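Alpha-L-arabinosidase (Xanthomonas axonopodis pv. citri, PDB 6D25) probably removes alpha-L-arabinofuranosyl side groups from arabinoxylans, including those on internal di-substituted xylose units, as a trimeric GH51 arabinofuranosidase. Local coordinates at residues A[349-357]-A[442-450]. Numbering follows the deposited sequence.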
ATOM      1  N   ALA A 349      27.329 -26.506 -18.038  1.00 15.78           N
ATOM      2  CA  ALA A 349      28.574 -25.747 -18.259  1.00 15.30           C
ATOM      3  C   ALA A 349      28.445 -24.903 -19.527  1.00 15.50           C
ATOM      4  O   ALA A 349      28.789 -23.714 -19.507  1.00 14.76           O
ATOM      5  CB  ALA A 349      29.734 -26.674 -18.352  1.00 15.41           C
ATOM      6  N   LEU A 350      27.987 -25.519 -20.634  1.00 15.68           N
ATOM      7  CA  LEU A 350      27.855 -24.735 -21.872  1.00 16.40           C
ATOM      8  C   LEU A 350      26.837 -23.600 -21.708  1.00 16.35           C
ATOM      9  O   LEU A 350      27.029 -22.514 -22.289  1.00 16.83           O
ATOM     10  CB  LEU A 350      27.507 -25.654 -23.054  1.00 17.25           C
ATOM     11  CG  LEU A 350      28.734 -26.203 -23.786  1.00 17.98           C
ATOM     12  CD1 LEU A 350      29.399 -27.338 -23.018  1.00 18.39           C
ATOM     13  CD2 LEU A 350      28.406 -26.661 -25.168  1.00 18.94           C
ATOM     14  N   VAL A 351      25.738 -23.850 -20.982  1.00 15.84           N
ATOM     15  CA  VAL A 351      24.792 -22.794 -20.717  1.00 15.96           C
ATOM     16  C   VAL A 351      25.520 -21.609 -20.072  1.00 15.67           C
ATOM     17  O   VAL A 351      25.346 -20.455 -20.494  1.00 15.85           O
ATOM     18  CB  VAL A 351      23.595 -23.262 -19.865  1.00 15.77           C
ATOM     19  CG1 VAL A 351      22.839 -22.108 -19.252  1.00 15.36           C
ATOM     20  CG2 VAL A 351      22.660 -24.132 -20.692  1.00 16.51           C
ATOM     21  N   ALA A 352      26.343 -21.877 -19.065  1.00 15.49           N
ATOM     22  CA  ALA A 352      27.060 -20.783 -18.394  1.00 15.42           C
ATOM     23  C   ALA A 352      28.022 -20.076 -19.353  1.00 15.76           C
ATOM     24  O   ALA A 352      28.057 -18.841 -19.370  1.00 15.60           O
ATOM     25  CB  ALA A 352      27.767 -21.313 -17.169  1.00 15.54           C
ATOM     26  N   SER A 353      28.812 -20.814 -20.156  1.00 15.94           N
ATOM     27  CA  SER A 353      29.793 -20.150 -21.024  1.00 16.31           C
ATOM     28  C   SER A 353      29.074 -19.288 -22.063  1.00 15.84           C
ATOM     29  O   SER A 353      29.521 -18.150 -22.329  1.00 15.84           O
ATOM     30  CB  SER A 353      30.779 -21.101 -21.687  1.00 16.86           C
ATOM     31  OG  SER A 353      30.100 -21.968 -22.568  1.00 19.30           O
ATOM     32  N   LEU A 354      27.962 -19.751 -22.573  1.00 15.29           N
ATOM     33  CA  LEU A 354      27.252 -18.968 -23.602  1.00 15.94           C
ATOM     34  C   LEU A 354      26.682 -17.673 -23.007  1.00 16.06           C
ATOM     35  O   LEU A 354      26.717 -16.617 -23.647  1.00 16.96           O
ATOM     36  CB  LEU A 354      26.159 -19.817 -24.238  1.00 16.43           C
ATOM     37  CG  LEU A 354      26.627 -21.054 -24.993  1.00 17.04           C
ATOM     38  CD1 LEU A 354      25.436 -21.888 -25.411  1.00 17.80           C
ATOM     39  CD2 LEU A 354      27.446 -20.665 -26.193  1.00 17.96           C
ATOM     40  N   ASN A 355      26.171 -17.741 -21.790  1.00 15.90           N
ATOM     41  CA  ASN A 355      25.635 -16.576 -21.123  1.00 16.17           C
ATOM     42  C   ASN A 355      26.738 -15.562 -20.799  1.00 16.25           C
ATOM     43  O   ASN A 355      26.555 -14.354 -21.046  1.00 16.34           O
ATOM     44  CB  ASN A 355      24.805 -16.941 -19.905  1.00 16.05           C
ATOM     45  CG  ASN A 355      23.400 -17.325 -20.296  1.00 17.13           C
ATOM     46  OD1 ASN A 355      22.524 -16.457 -20.404  1.00 17.86           O
ATOM     47  ND2 ASN A 355      23.160 -18.630 -20.507  1.00 17.93           N
ATOM     48  N   PHE A 356      27.872 -16.024 -20.286  1.00 16.11           N
ATOM     49  CA  PHE A 356      29.011 -15.105 -20.057  1.00 16.58           C
ATOM     50  C   PHE A 356      29.466 -14.421 -21.359  1.00 16.90           C
ATOM     51  O   PHE A 356      29.728 -13.218 -21.355  1.00 16.36           O
ATOM     52  CB  PHE A 356      30.180 -15.834 -19.421  1.00 16.49           C
ATOM     53  CG  PHE A 356      29.902 -16.389 -18.046  1.00 16.71           C
ATOM     54  CD1 PHE A 356      29.035 -15.750 -17.166  1.00 17.22           C
ATOM     55  CD2 PHE A 356      30.599 -17.491 -17.590  1.00 17.14           C
ATOM     56  CE1 PHE A 356      28.866 -16.206 -15.864  1.00 16.80           C
ATOM     57  CE2 PHE A 356      30.421 -17.939 -16.287  1.00 16.87           C
ATOM     58  CZ  PHE A 356      29.535 -17.318 -15.449  1.00 16.74           C
ATOM     59  N   ASP A 357      29.507 -15.178 -22.448  1.00 17.45           N
ATOM     60  CA  ASP A 357      29.852 -14.593 -23.748  1.00 18.78           C
ATOM     61  C   ASP A 357      28.870 -13.458 -24.055  1.00 18.89           C
ATOM     62  O   ASP A 357      29.272 -12.336 -24.397  1.00 20.04           O
ATOM     63  CB  ASP A 357      29.835 -15.638 -24.862  1.00 19.66           C
ATOM     64  CG  ASP A 357      30.913 -16.723 -24.810  1.00 20.28           C
ATOM     65  OD1 ASP A 357      31.912 -16.572 -24.018  1.00 20.08           O
ATOM     66  OD2 ASP A 357      30.744 -17.760 -25.578  1.00 22.63           O
ATOM     67  N   TYR A 442      42.563 -13.036 -23.195  1.00 21.59           N
ATOM     68  CA  TYR A 442      41.922 -14.327 -23.046  1.00 21.37           C
ATOM     69  C   TYR A 442      40.811 -14.480 -24.087  1.00 21.34           C
ATOM     70  O   TYR A 442      40.105 -13.506 -24.399  1.00 20.22           O
ATOM     71  CB  TYR A 442      41.316 -14.495 -21.656  1.00 21.15           C
ATOM     72  CG  TYR A 442      42.318 -14.594 -20.532  1.00 21.54           C
ATOM     73  CD1 TYR A 442      42.958 -13.454 -20.049  1.00 22.89           C
ATOM     74  CD2 TYR A 442      42.650 -15.804 -19.974  1.00 21.47           C
ATOM     75  CE1 TYR A 442      43.877 -13.534 -19.008  1.00 23.23           C
ATOM     76  CE2 TYR A 442      43.573 -15.908 -18.954  1.00 22.05           C
ATOM     77  CZ  TYR A 442      44.196 -14.774 -18.471  1.00 23.26           C
ATOM     78  OH  TYR A 442      45.112 -14.875 -17.461  1.00 23.21           O
ATOM     79  N   ILE A 443      40.699 -15.703 -24.636  1.00 20.80           N
ATOM     80  CA  ILE A 443      39.685 -16.027 -25.638  1.00 20.89           C
ATOM     81  C   ILE A 443      38.947 -17.273 -25.169  1.00 20.13           C
ATOM     82  O   ILE A 443      39.607 -18.294 -24.925  1.00 19.38           O
ATOM     83  CB  ILE A 443      40.265 -16.321 -27.029  1.00 22.33           C
ATOM     84  CG1 ILE A 443      41.230 -15.244 -27.516  1.00 23.40           C
ATOM     85  CG2 ILE A 443      39.112 -16.624 -28.003  1.00 22.85           C
ATOM     86  CD1 ILE A 443      42.036 -15.690 -28.726  1.00 24.17           C
ATOM     87  N   ALA A 444      37.615 -17.148 -25.031  1.00 19.29           N
ATOM     88  CA  ALA A 444      36.749 -18.262 -24.704  1.00 18.79           C
ATOM     89  C   ALA A 444      36.096 -18.757 -25.994  1.00 18.93           C
ATOM     90  O   ALA A 444      35.607 -17.934 -26.781  1.00 17.76           O
ATOM     91  CB  ALA A 444      35.726 -17.829 -23.704  1.00 18.41           C
ATOM     92  N   LEU A 445      36.084 -20.079 -26.191  1.00 18.83           N
ATOM     93  CA  LEU A 445      35.361 -20.677 -27.307  1.00 19.34           C
ATOM     94  C   LEU A 445      34.565 -21.889 -26.786  1.00 19.73           C
ATOM     95  O   LEU A 445      35.101 -22.694 -25.986  1.00 20.41           O
ATOM     96  CB  LEU A 445      36.355 -21.146 -28.376  1.00 19.93           C
ATOM     97  CG  LEU A 445      37.160 -20.054 -29.085  1.00 20.71           C
ATOM     98  CD1 LEU A 445      38.271 -20.690 -29.903  1.00 21.34           C
ATOM     99  CD2 LEU A 445      36.270 -19.178 -29.984  1.00 21.11           C
ATOM    100  N   THR A 446      33.361 -22.039 -27.292  1.00 19.05           N
ATOM    101  CA  THR A 446      32.487 -23.135 -26.994  1.00 19.27           C
ATOM    102  C   THR A 446      32.047 -23.799 -28.301  1.00 19.16           C
ATOM    103  O   THR A 446      31.576 -23.108 -29.222  1.00 18.96           O
ATOM    104  CB  THR A 446      31.241 -22.648 -26.247  1.00 19.56           C
ATOM    105  OG1 THR A 446      31.667 -22.107 -24.994  1.00 19.94           O
ATOM    106  CG2 THR A 446      30.250 -23.755 -25.998  1.00 19.86           C
ATOM    107  N   ASN A 447      32.208 -25.115 -28.369  1.00 18.75           N
ATOM    108  CA  ASN A 447      31.690 -25.921 -29.486  1.00 19.36           C
ATOM    109  C   ASN A 447      30.366 -26.531 -29.011  1.00 19.14           C
ATOM    110  O   ASN A 447      30.362 -27.410 -28.139  1.00 19.01           O
ATOM    111  CB  ASN A 447      32.682 -27.010 -29.895  1.00 19.31           C
ATOM    112  CG  ASN A 447      32.282 -27.797 -31.135  1.00 19.59           C
ATOM    113  OD1 ASN A 447      31.112 -27.696 -31.580  1.00 19.43           O
ATOM    114  ND2 ASN A 447      33.247 -28.558 -31.696  1.00 18.84           N
ATOM    115  N   LEU A 448      29.264 -26.074 -29.588  1.00 19.52           N
ATOM    116  CA  LEU A 448      27.903 -26.469 -29.181  1.00 19.40           C
ATOM    117  C   LEU A 448      27.529 -27.823 -29.771  1.00 19.96           C
ATOM    118  O   LEU A 448      26.561 -28.417 -29.316  1.00 19.98           O
ATOM    119  CB  LEU A 448      26.886 -25.422 -29.660  1.00 19.65           C
ATOM    120  CG  LEU A 448      26.885 -24.065 -28.935  1.00 19.43           C
ATOM    121  CD1 LEU A 448      28.029 -23.177 -29.384  1.00 19.93           C
ATOM    122  CD2 LEU A 448      25.557 -23.346 -29.150  1.00 19.35           C
ATOM    123  N   ASP A 449      28.233 -28.289 -30.783  1.00 20.69           N
ATOM    124  CA  ASP A 449      27.860 -29.523 -31.483  1.00 21.55           C
ATOM    125  C   ASP A 449      28.099 -30.710 -30.528  1.00 21.77           C
ATOM    126  O   ASP A 449      29.180 -30.849 -29.953  1.00 21.32           O
ATOM    127  CB  ASP A 449      28.644 -29.670 -32.793  1.00 21.92           C
ATOM    128  CG  ASP A 449      28.033 -30.659 -33.765  1.00 22.97           C
ATOM    129  OD1 ASP A 449      27.814 -31.830 -33.334  1.00 23.39           O
ATOM    130  OD2 ASP A 449      27.785 -30.253 -34.954  1.00 22.35           O
ATOM    131  N   ALA A 450      27.101 -31.579 -30.401  1.00 22.21           N
ATOM    132  CA  ALA A 450      27.186 -32.760 -29.531  1.00 23.00           C
ATOM    133  C   ALA A 450      28.187 -33.783 -30.091  1.00 24.10           C
ATOM    134  O   ALA A 450      28.641 -34.635 -29.325  1.00 25.67           O
ATOM    135  CB  ALA A 450      25.821 -33.422 -29.381  1.00 23.78           C
TER
HETATM  136  O   HOH W   1      32.574 -19.724 -25.012  1.00 19.03           O
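T446, on strand 441-447 of the C-terminal beta-sandwich, meets L350, S353 and L354 on helix 346-361, which links the last two strands, 319-325 and 366-371, of the (beta/alpha)8 catalytic barrel. The contact belongs to the buried interface between barrel and sandwich, the two-domain build of GH51 enzymes; segment 349-357 runs at 134° to strand residues 442-447, the two local axes approaching to 9.1 Å. T446 has the most surface buried here, and its two branches divide the work. With CG2 anti to the backbone N and OG1 anti to the carbonyl carbon (chi1 -64°), the methyl is given to the leucines and the hydroxyl to S353 and a water. L350 lies slantwise over the methyl, its CD2 3.5 Å from T446 CG2, and the same CD2 also rests 3.6 Å from the carbonyl oxygen of N447. L354 stands roughly at right angles to T446 but meets L448 end to end, with L354 CD1 4.0 Å from L448 CD2, so the apolar patch continues past the end of the strand. W288 of helix 285-312 adjoins this patch, touching L350 and giving its indole N-H (NE1) to the carbonyl oxygen of L448. At the hydroxyl, S353 OG and T446 OG1 share a hydrogen bond of 2.9 Å. The carboxylate of D357 is also gripped from outside the two segments: S432 of strand 424-435 and Y401 hydrogen-bond to OD1, and H430 to OD2. The water completes the link, lying 2.7 Å from D357 OD2, to which it donates, and 2.5 Å from T446 OG1.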